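Local coordinates for twin-arginine translocation pathway signal protein (Burkholderia phytofirmans, PDB 2RJO) that probably captures galactose or a related sugar in the cleft between its two lobes, as periplasmic sugar-binding proteins of transport systems do, at residues D76-V81 with N96-L101; I80-S85 with W104-N109; Y90-W95 with N109-L114. All blocks are in the same frame, centred on the assembly; numbering follows the deposited sequence.

Contact 1: D76-V81 with N96-L101; sequences DARVIV and NKPKDL
Leu101 and Arg78 both turn CG away from their own backbone N (chi1 -171° and -169°), and this lays the leucine fork against the helix while the arginine runs out over it. Leu101 CD2 presses on the backbone of helix 74-87, 3.6 Å from Arg78 N, and reaches the CG2 methyl of Val81 at 4.0 Å. The other branch, CD1, lies under the arginine chain, 3.9 Å from Arg78 NH1. A bend at chi3 (-45°) then carries the guanidinium on toward the proline, so that Arg78 NH2 stops 3.7 Å from Pro98 CB. The guanidinium meets both apolar partners obliquely. Arg78 CG and NH1 both lie against Leu101 CD1, while the side chain remains partly exposed, a place for which a long residue with an aliphatic stem and a charged end is well suited.

Ala77 sits where the loop comes nearest. Its single methyl fits under the backbone, with CB 3.6 Å from Asn96 O and 3.7 Å from Lys97 CA, and a small residue suits so close an approach. Pro98 brings its CD to the same methyl.

The loop braces itself from the far side. Lys97 curls its ammonium back over the turn, where NZ donates to Leu101 O at 2.7 Å and to Pro98 O at 2.9 Å, while Tyr323 OH is a further partner. Gripping two carbonyls probably steadies the bend that presents Leu101 to the helix.

Asn96, at the start of the loop, is held by its ND2 bond to Pro71 O and makes a weak hydrogen bond to O6 of the bound galactose. Sugar-contacting loops that follow the C-terminal ends of parallel strands, packed against a flanking helix, are characteristic of the binding cleft of periplasmic binding proteins.

Contact 2: I80-S85 with W104-N109; sequences IVEACS and WDYNPN
Ser85 N donates to Val81 O at 3.0 Å, and this single turn of helix 74-87 sets the two side chains one above the other along the side that faces Tyr106. The valine does the closest work. Its CG1 methyl, placed opposite the backbone N by chi1 of 171°, stands almost over the middle of the tyrosine ring, 3.8 Å from the centroid and only 11° off the ring normal, a CH-pi contact of good geometry. A beta-branched residue suits the spot, because CG1 can meet the Tyr106 ring while CG2 is left for Leu101.

Ser85 comes to the same ring from its edge: OG lies near the ring plane, 4.1 Å from Tyr106 CD2. At the far end of the ring Glu82 passes obliquely, its CG 4.0 Å from Tyr106 OH, and its carboxylate plane is turned 32° from that of the ring. The phenol hydroxyl thus lies beside the methylene and carboxylate of Glu82 at the partly exposed margin, where an amphipathic tyrosine is at home.

Helix 74-87 is the connection of a beta-alpha-beta crossover between the parallel neighbours 65-69 and 90-94, in the Rossmann-like lobe of a periplasmic binding protein. Ile80 and Cys84 face inward there, onto strands 65-69 and 90-94 respectively. The loop 104-109 closes over another flank of the helix.

Beyond Tyr106 the chain makes a cis peptide bond before Pro108 and returns to the helix at Asn109, whose CB rests 3.9 Å from Ser85 CA just before strand 110-115 begins.

Contact 3: Y90-W95 with N109-L114; sequences YVTTIW and NYVAHL. With GAL (beta-D-galactopyranose), chain B.
The Tyr110 ring turns an edge to strand 90-94, with CD1 3.6 Å from Val91 O near the ring plane, and its hydroxyl receives a weak hydrogen bond from Thr93 OG1. Tyr90 likewise offers an edge: Val111 CG2 lies in its plane, 3.9 Å from CD1. At the His113 ring, Trp95 O lies in plane at the edge. Trp95, just past the strand, has C4 of the galactose 3.8 Å above one face, toward the rim, the flat carbon surface that sugar-binding sites commonly use. Its NE1 is hydrogen-bonded to Tyr19 OH, which probably helps to hold the indole in place.

The two strands run parallel, 9° apart. Backbone bonds join Val91 N to Asn109 O, Thr93 N to Ala112 O and Leu114 N to Thr93 O, each 2.8 Å. Trp95 N ends the series on Leu114 O at 3.0 Å, nearly straight at 169°. Tyr110 centres an inverse gamma turn, and the register slips by one residue beside it, leaving Val111 extra, its N bonded only weakly to Val91 O. Beta-branched Val91, Thr92, Thr93 and Ile94 suit the extended chain.

Ile94 and Leu114 lie side by side on one face, where Leu114 meets helix 253-268. Val91 and Tyr110 lie on the other against helix 74-87, while strand 65-69 pairs with the other edge of 90-94, and strand 283-291 with the other edge of 110-115.

The three contacts form one continuous region of the lobe, their centres 9 to 10 Å apart. Contacts 1 and 2 follow each other along helix 74-87, share Ile80 and Val81, and meet where Leu101 CD1 lies 3.4 Å from Tyr106 CE1. Contact 3 joins them from the sheet side: Val81 CG1 is 3.6 Å from Tyr110 CD2, and Lys97 CE packs 3.5 Å from His113 CD2. Contact 1 ties the beginning of the loop between the strands to helix 74-87, and contact 2, which shares Asn109 with contact 3, ties its end. Of the three, contacts 1 and 3 each contribute a residue to the galactose pocket, Asn96 and Trp95, consecutive in the chain; contact 2 lies farther from the chain's centre.

Contact 1: D76-V81 with N96-L101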
loop_
_atom_site.group_PDB
_atom_site.type_symbol
_atom_site.label_atom_id
_atom_site.label_comp_id
_atom_site.label_asym_id
_atom_site.label_seq_id
_atom_site.Cartn_x
_atom_site.Cartn_y
_atom_site.Cartn_z
ATOM N N ASP A 76 -6.814 -13.747 4.633
ATOM C CA ASP A 76 -7.073 -14.162 3.255
ATOM C C ASP A 76 -5.841 -14.684 2.535
ATOM O O ASP A 76 -5.941 -15.563 1.690
ATOM C CB ASP A 76 -7.637 -12.990 2.452
ATOM C CG ASP A 76 -8.935 -12.467 3.017
ATOM O OD1 ASP A 76 -9.847 -13.289 3.234
ATOM O OD2 ASP A 76 -9.047 -11.239 3.231
ATOM N N ALA A 77 -4.685 -14.121 2.862
ATOM C CA ALA A 77 -3.426 -14.515 2.233
ATOM C C ALA A 77 -3.144 -16.012 2.245
ATOM O O ALA A 77 -2.755 -16.575 1.222
ATOM C CB ALA A 77 -2.275 -13.789 2.889
ATOM N N ARG A 78 -3.328 -16.659 3.392
ATOM C CA ARG A 78 -3.045 -18.082 3.476
ATOM C C ARG A 78 -3.945 -18.905 2.573
ATOM O O ARG A 78 -3.467 -19.756 1.826
ATOM C CB ARG A 78 -3.180 -18.598 4.910
ATOM C CG ARG A 78 -2.639 -20.026 5.085
ATOM C CD ARG A 78 -3.103 -20.640 6.398
ATOM N NE ARG A 78 -2.962 -19.715 7.517
ATOM C CZ ARG A 78 -1.802 -19.347 8.054
ATOM N NH1 ARG A 78 -0.661 -19.827 7.578
ATOM N NH2 ARG A 78 -1.792 -18.498 9.076
ATOM N N VAL A 79 -5.246 -18.657 2.620
ATOM C CA VAL A 79 -6.142 -19.442 1.786
ATOM C C VAL A 79 -5.867 -19.212 0.304
ATOM O O VAL A 79 -5.948 -20.149 -0.493
ATOM C CB VAL A 79 -7.611 -19.150 2.110
ATOM C CG1 VAL A 79 -7.922 -17.698 1.887
ATOM C CG2 VAL A 79 -8.495 -20.022 1.270
ATOM N N ILE A 80 -5.526 -17.980 -0.067
ATOM C CA ILE A 80 -5.216 -17.677 -1.457
ATOM C C ILE A 80 -3.972 -18.448 -1.869
ATOM O O ILE A 80 -3.936 -19.059 -2.928
ATOM C CB ILE A 80 -4.943 -16.171 -1.657
ATOM C CG1 ILE A 80 -6.231 -15.383 -1.442
ATOM C CG2 ILE A 80 -4.350 -15.919 -3.048
ATOM C CD1 ILE A 80 -6.033 -13.885 -1.492
ATOM N N VAL A 81 -2.953 -18.407 -1.021
ATOM C CA VAL A 81 -1.705 -19.104 -1.299
ATOM C C VAL A 81 -1.915 -20.614 -1.380
ATOM O O VAL A 81 -1.290 -21.286 -2.191
ATOM C CB VAL A 81 -0.666 -18.810 -0.214
ATOM C CG1 VAL A 81 0.538 -19.716 -0.391
ATOM C CG2 VAL A 81 -0.258 -17.354 -0.273
ATOM N N ASN A 96 -0.424 -7.437 3.010
ATOM C CA ASN A 96 -1.064 -8.269 4.033
ATOM C C ASN A 96 -0.850 -9.784 4.005
ATOM O O ASN A 96 -1.024 -10.435 2.980
ATOM C CB ASN A 96 -2.580 -8.003 4.036
ATOM C CG ASN A 96 -2.929 -6.532 4.174
ATOM O OD1 ASN A 96 -2.559 -5.878 5.143
ATOM N ND2 ASN A 96 -3.654 -6.006 3.194
ATOM N N LYS A 97 -0.494 -10.329 5.162
ATOM C CA LYS A 97 -0.291 -11.759 5.328
ATOM C C LYS A 97 -0.001 -12.052 6.795
ATOM O O LYS A 97 0.447 -11.172 7.536
ATOM C CB LYS A 97 0.891 -12.257 4.489
ATOM C CG LYS A 97 2.255 -12.006 5.123
ATOM C CD LYS A 97 3.357 -12.758 4.388
ATOM C CE LYS A 97 4.700 -12.624 5.097
ATOM N NZ LYS A 97 4.749 -13.290 6.434
ATOM N N PRO A 98 -0.259 -13.297 7.233
ATOM C CA PRO A 98 0.001 -13.663 8.628
ATOM C C PRO A 98 1.511 -13.690 8.837
ATOM O O PRO A 98 2.265 -13.908 7.893
ATOM C CB PRO A 98 -0.608 -15.061 8.742
ATOM C CG PRO A 98 -1.654 -15.091 7.648
ATOM C CD PRO A 98 -0.952 -14.388 6.523
ATOM N N LYS A 99 1.960 -13.479 10.064
ATOM C CA LYS A 99 3.386 -13.501 10.324
ATOM C C LYS A 99 3.992 -14.860 9.962
ATOM O O LYS A 99 5.072 -14.925 9.372
ATOM C CB LYS A 99 3.651 -13.195 11.798
ATOM C CG LYS A 99 5.128 -13.107 12.167
ATOM C CD LYS A 99 5.308 -13.161 13.681
ATOM C CE LYS A 99 6.780 -13.112 14.069
ATOM N NZ LYS A 99 7.559 -14.193 13.382
ATOM N N ASP A 100 3.287 -15.942 10.294
ATOM C CA ASP A 100 3.782 -17.301 10.030
ATOM C C ASP A 100 3.797 -17.747 8.577
ATOM O O ASP A 100 4.492 -18.702 8.235
ATOM C CB ASP A 100 2.984 -18.340 10.820
ATOM C CG ASP A 100 2.960 -18.057 12.302
ATOM O OD1 ASP A 100 3.843 -17.315 12.798
ATOM O OD2 ASP A 100 2.048 -18.591 12.978
ATOM N N LEU A 101 3.027 -17.082 7.727
ATOM C CA LEU A 101 2.983 -17.456 6.319
ATOM C C LEU A 101 4.225 -16.972 5.573
ATOM O O LEU A 101 4.389 -15.767 5.354
ATOM C CB LEU A 101 1.740 -16.871 5.658
ATOM C CG LEU A 101 1.465 -17.378 4.248
ATOM C CD1 LEU A 101 1.144 -18.862 4.317
ATOM C CD2 LEU A 101 0.288 -16.606 3.642
#

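Contact 2: I80-S85 with W104-N109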
loop_
_atom_site.group_PDB
_atom_site.type_symbol
_atom_site.label_atom_id
_atom_site.label_comp_id
_atom_site.label_asym_id
_atom_site.label_seq_id
_atom_site.Cartn_x
_atom_site.Cartn_y
_atom_site.Cartn_z
ATOM N N ILE A 80 -5.526 -17.980 -0.067
ATOM C CA ILE A 80 -5.216 -17.677 -1.457
ATOM C C ILE A 80 -3.972 -18.448 -1.869
ATOM O O ILE A 80 -3.936 -19.059 -2.928
ATOM C CB ILE A 80 -4.943 -16.171 -1.657
ATOM C CG1 ILE A 80 -6.231 -15.383 -1.442
ATOM C CG2 ILE A 80 -4.350 -15.919 -3.048
ATOM C CD1 ILE A 80 -6.033 -13.885 -1.492
ATOM N N VAL A 81 -2.953 -18.407 -1.021
ATOM C CA VAL A 81 -1.705 -19.104 -1.299
ATOM C C VAL A 81 -1.915 -20.614 -1.380
ATOM O O VAL A 81 -1.290 -21.286 -2.191
ATOM C CB VAL A 81 -0.666 -18.810 -0.214
ATOM C CG1 VAL A 81 0.538 -19.716 -0.391
ATOM C CG2 VAL A 81 -0.258 -17.354 -0.273
ATOM N N GLU A 82 -2.797 -21.139 -0.532
ATOM C CA GLU A 82 -3.087 -22.565 -0.520
ATOM C C GLU A 82 -3.759 -22.940 -1.828
ATOM O O GLU A 82 -3.417 -23.948 -2.433
ATOM C CB GLU A 82 -4.015 -22.913 0.638
ATOM C CG GLU A 82 -3.319 -23.255 1.955
ATOM C CD GLU A 82 -4.208 -22.998 3.168
ATOM O OE1 GLU A 82 -5.460 -23.011 3.026
ATOM O OE2 GLU A 82 -3.653 -22.788 4.272
ATOM N N ALA A 83 -4.718 -22.120 -2.256
ATOM C CA ALA A 83 -5.446 -22.364 -3.495
ATOM C C ALA A 83 -4.521 -22.356 -4.715
ATOM O O ALA A 83 -4.651 -23.187 -5.612
ATOM C CB ALA A 83 -6.544 -21.317 -3.661
ATOM N N CYS A 84 -3.583 -21.419 -4.754
ATOM C CA CYS A 84 -2.651 -21.341 -5.875
ATOM C C CYS A 84 -1.716 -22.540 -5.882
ATOM O O CYS A 84 -1.455 -23.134 -6.928
ATOM C CB CYS A 84 -1.821 -20.058 -5.787
ATOM S SG CYS A 84 -2.767 -18.542 -5.996
ATOM N N SER A 85 -1.215 -22.882 -4.703
ATOM C CA SER A 85 -0.293 -23.998 -4.540
ATOM C C SER A 85 -0.861 -25.320 -5.054
ATOM O O SER A 85 -0.158 -26.087 -5.705
ATOM C CB SER A 85 0.090 -24.145 -3.067
ATOM O OG SER A 85 1.070 -25.154 -2.893
ATOM N N TRP A 104 8.856 -19.391 1.406
ATOM C CA TRP A 104 9.754 -20.547 1.387
ATOM C C TRP A 104 9.119 -21.827 1.930
ATOM O O TRP A 104 9.681 -22.915 1.784
ATOM C CB TRP A 104 11.054 -20.228 2.128
ATOM C CG TRP A 104 10.880 -19.575 3.467
ATOM C CD1 TRP A 104 10.536 -20.179 4.635
ATOM C CD2 TRP A 104 11.072 -18.190 3.773
ATOM N NE1 TRP A 104 10.497 -19.256 5.655
ATOM C CE2 TRP A 104 10.811 -18.021 5.145
ATOM C CE3 TRP A 104 11.411 -17.062 3.010
ATOM C CZ2 TRP A 104 10.916 -16.782 5.781
ATOM C CZ3 TRP A 104 11.512 -15.830 3.644
ATOM C CH2 TRP A 104 11.254 -15.699 5.009
ATOM N N ASP A 105 7.949 -21.701 2.552
ATOM C CA ASP A 105 7.237 -22.876 3.048
ATOM C C ASP A 105 6.305 -23.386 1.935
ATOM O O ASP A 105 5.662 -24.429 2.080
ATOM C CB ASP A 105 6.418 -22.553 4.310
ATOM C CG ASP A 105 7.295 -22.308 5.542
ATOM O OD1 ASP A 105 8.326 -22.997 5.703
ATOM O OD2 ASP A 105 6.945 -21.432 6.360
ATOM N N TYR A 106 6.228 -22.644 0.832
ATOM C CA TYR A 106 5.394 -23.061 -0.294
ATOM C C TYR A 106 6.159 -22.988 -1.617
ATOM O O TYR A 106 5.641 -22.443 -2.595
ATOM C CB TYR A 106 4.125 -22.199 -0.412
ATOM C CG TYR A 106 3.100 -22.359 0.697
ATOM C CD1 TYR A 106 3.250 -21.693 1.909
ATOM C CD2 TYR A 106 1.965 -23.139 0.513
ATOM C CE1 TYR A 106 2.290 -21.791 2.914
ATOM C CE2 TYR A 106 0.989 -23.249 1.517
ATOM C CZ TYR A 106 1.161 -22.566 2.714
ATOM O OH TYR A 106 0.198 -22.623 3.703
ATOM N N ASN A 107 7.384 -23.519 -1.655
ATOM C CA ASN A 107 8.173 -23.502 -2.897
ATOM C C ASN A 107 7.535 -24.408 -3.956
ATOM O O ASN A 107 7.109 -25.525 -3.653
ATOM C CB ASN A 107 9.610 -23.977 -2.649
ATOM C CG ASN A 107 10.397 -23.043 -1.741
ATOM O OD1 ASN A 107 10.082 -21.859 -1.622
ATOM N ND2 ASN A 107 11.442 -23.573 -1.105
ATOM N N PRO A 108 7.465 -23.947 -5.220
ATOM C CA PRO A 108 7.909 -22.656 -5.760
ATOM C C PRO A 108 6.708 -21.744 -6.076
ATOM O O PRO A 108 6.877 -20.608 -6.539
ATOM C CB PRO A 108 8.625 -23.081 -7.028
ATOM C CG PRO A 108 7.614 -24.089 -7.584
ATOM C CD PRO A 108 7.165 -24.879 -6.327
ATOM N N ASN A 109 5.504 -22.255 -5.818
ATOM C CA ASN A 109 4.263 -21.540 -6.105
ATOM C C ASN A 109 4.102 -20.173 -5.431
ATOM O O ASN A 109 3.626 -19.231 -6.051
ATOM C CB ASN A 109 3.072 -22.442 -5.769
ATOM C CG ASN A 109 3.131 -23.781 -6.499
ATOM O OD1 ASN A 109 2.652 -23.914 -7.627
ATOM N ND2 ASN A 109 3.745 -24.769 -5.866
#

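Contact 3: Y90-W95 with N109-L114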
loop_
_atom_site.group_PDB
_atom_site.type_symbol
_atom_site.label_atom_id
_atom_site.label_comp_id
_atom_site.label_asym_id
_atom_site.label_seq_id
_atom_site.Cartn_x
_atom_site.Cartn_y
_atom_site.Cartn_z
ATOM N N TYR A 90 1.214 -19.595 -9.695
ATOM C CA TYR A 90 2.252 -18.858 -8.978
ATOM C C TYR A 90 1.666 -17.558 -8.442
ATOM O O TYR A 90 0.950 -16.853 -9.159
ATOM C CB TYR A 90 3.415 -18.567 -9.919
ATOM C CG TYR A 90 4.190 -19.810 -10.293
ATOM C CD1 TYR A 90 5.366 -20.137 -9.630
ATOM C CD2 TYR A 90 3.696 -20.711 -11.241
ATOM C CE1 TYR A 90 6.033 -21.327 -9.883
ATOM C CE2 TYR A 90 4.359 -21.915 -11.503
ATOM C CZ TYR A 90 5.529 -22.213 -10.812
ATOM O OH TYR A 90 6.191 -23.401 -11.024
ATOM N N VAL A 91 1.975 -17.229 -7.192
ATOM C CA VAL A 91 1.412 -16.026 -6.592
ATOM C C VAL A 91 2.392 -15.176 -5.801
ATOM O O VAL A 91 3.302 -15.689 -5.151
ATOM C CB VAL A 91 0.248 -16.402 -5.654
ATOM C CG1 VAL A 91 0.775 -17.261 -4.504
ATOM C CG2 VAL A 91 -0.434 -15.148 -5.121
ATOM N N THR A 92 2.178 -13.868 -5.858
ATOM C CA THR A 92 2.994 -12.901 -5.141
ATOM C C THR A 92 2.042 -12.117 -4.244
ATOM O O THR A 92 0.958 -11.731 -4.671
ATOM C CB THR A 92 3.711 -11.934 -6.117
ATOM O OG1 THR A 92 4.832 -12.603 -6.705
ATOM C CG2 THR A 92 4.201 -10.679 -5.393
ATOM N N THR A 93 2.451 -11.899 -2.999
ATOM C CA THR A 93 1.630 -11.166 -2.040
ATOM C C THR A 93 2.160 -9.759 -1.798
ATOM O O THR A 93 3.362 -9.523 -1.848
ATOM C CB THR A 93 1.560 -11.917 -0.688
ATOM O OG1 THR A 93 0.690 -13.045 -0.822
ATOM C CG2 THR A 93 1.014 -11.017 0.399
ATOM N N ILE A 94 1.247 -8.831 -1.534
ATOM C CA ILE A 94 1.611 -7.447 -1.274
ATOM C C ILE A 94 0.951 -6.957 0.012
ATOM O O ILE A 94 -0.256 -7.092 0.173
ATOM C CB ILE A 94 1.133 -6.506 -2.407
ATOM C CG1 ILE A 94 1.534 -7.063 -3.774
ATOM C CG2 ILE A 94 1.743 -5.126 -2.219
ATOM C CD1 ILE A 94 3.023 -7.053 -4.021
ATOM N N TRP A 95 1.743 -6.398 0.922
ATOM C CA TRP A 95 1.219 -5.835 2.167
ATOM C C TRP A 95 0.692 -6.757 3.268
ATOM O O TRP A 95 1.280 -6.837 4.340
ATOM C CB TRP A 95 0.109 -4.815 1.858
ATOM C CG TRP A 95 0.555 -3.511 1.209
ATOM C CD1 TRP A 95 0.063 -2.963 0.061
ATOM C CD2 TRP A 95 1.571 -2.608 1.676
ATOM N NE1 TRP A 95 0.710 -1.779 -0.220
ATOM C CE2 TRP A 95 1.637 -1.538 0.754
ATOM C CE3 TRP A 95 2.428 -2.600 2.779
ATOM C CZ2 TRP A 95 2.531 -0.474 0.907
ATOM C CZ3 TRP A 95 3.324 -1.533 2.928
ATOM C CH2 TRP A 95 3.363 -0.494 1.997
ATOM N N ASN A 109 5.504 -22.255 -5.818
ATOM C CA ASN A 109 4.263 -21.540 -6.105
ATOM C C ASN A 109 4.102 -20.173 -5.431
ATOM O O ASN A 109 3.626 -19.231 -6.051
ATOM C CB ASN A 109 3.072 -22.442 -5.769
ATOM C CG ASN A 109 3.131 -23.781 -6.499
ATOM O OD1 ASN A 109 2.652 -23.914 -7.627
ATOM N ND2 ASN A 109 3.745 -24.769 -5.866
ATOM N N TYR A 110 4.494 -20.062 -4.170
ATOM C CA TYR A 110 4.406 -18.793 -3.461
ATOM C C TYR A 110 5.732 -18.092 -3.736
ATOM O O TYR A 110 6.678 -18.227 -2.970
ATOM C CB TYR A 110 4.251 -19.035 -1.962
ATOM C CG TYR A 110 3.876 -17.817 -1.154
ATOM C CD1 TYR A 110 3.820 -16.546 -1.730
ATOM C CD2 TYR A 110 3.576 -17.940 0.198
ATOM C CE1 TYR A 110 3.472 -15.432 -0.972
ATOM C CE2 TYR A 110 3.232 -16.846 0.957
ATOM C CZ TYR A 110 3.180 -15.593 0.374
ATOM O OH TYR A 110 2.827 -14.515 1.151
ATOM N N VAL A 111 5.782 -17.350 -4.837
ATOM C CA VAL A 111 6.988 -16.653 -5.267
ATOM C C VAL A 111 7.562 -15.635 -4.294
ATOM O O VAL A 111 8.752 -15.679 -3.970
ATOM C CB VAL A 111 6.755 -15.956 -6.608
ATOM C CG1 VAL A 111 8.034 -15.269 -7.061
ATOM C CG2 VAL A 111 6.283 -16.969 -7.634
ATOM N N ALA A 112 6.739 -14.703 -3.832
ATOM C CA ALA A 112 7.258 -13.710 -2.911
ATOM C C ALA A 112 6.211 -12.822 -2.259
ATOM O O ALA A 112 5.073 -12.735 -2.709
ATOM C CB ALA A 112 8.301 -12.836 -3.626
ATOM N N HIS A 113 6.625 -12.185 -1.172
ATOM C CA HIS A 113 5.798 -11.248 -0.433
ATOM C C HIS A 113 6.569 -9.933 -0.490
ATOM O O HIS A 113 7.774 -9.899 -0.219
ATOM C CB HIS A 113 5.637 -11.684 1.025
ATOM C CG HIS A 113 4.869 -10.708 1.859
ATOM N ND1 HIS A 113 3.551 -10.389 1.607
ATOM C CD2 HIS A 113 5.241 -9.947 2.915
ATOM C CE1 HIS A 113 3.147 -9.476 2.468
ATOM N NE2 HIS A 113 4.154 -9.188 3.272
ATOM N N LEU A 114 5.890 -8.861 -0.872
ATOM C CA LEU A 114 6.535 -7.559 -0.955
ATOM C C LEU A 114 5.892 -6.616 0.045
ATOM O O LEU A 114 4.688 -6.664 0.272
ATOM C CB LEU A 114 6.389 -6.971 -2.357
ATOM C CG LEU A 114 6.909 -7.808 -3.526
ATOM C CD1 LEU A 114 6.730 -6.996 -4.792
ATOM C CD2 LEU A 114 8.372 -8.184 -3.320
HETATM C C1 GAL B . -4.597 0.544 0.618
HETATM C C2 GAL B . -3.599 1.615 1.115
HETATM C C3 GAL B . -2.167 1.046 1.002
HETATM C C4 GAL B . -2.073 -0.227 1.861
HETATM C C5 GAL B . -3.131 -1.224 1.310
HETATM C C6 GAL B . -3.076 -2.491 2.138
HETATM O O1 GAL B . -5.935 1.062 0.737
HETATM O O2 GAL B . -3.706 2.783 0.304
HETATM O O3 GAL B . -1.221 1.999 1.481
HETATM O O4 GAL B . -2.389 0.104 3.213
HETATM O O5 GAL B . -4.481 -0.662 1.424
HETATM O O6 GAL B . -4.039 -3.387 1.617
#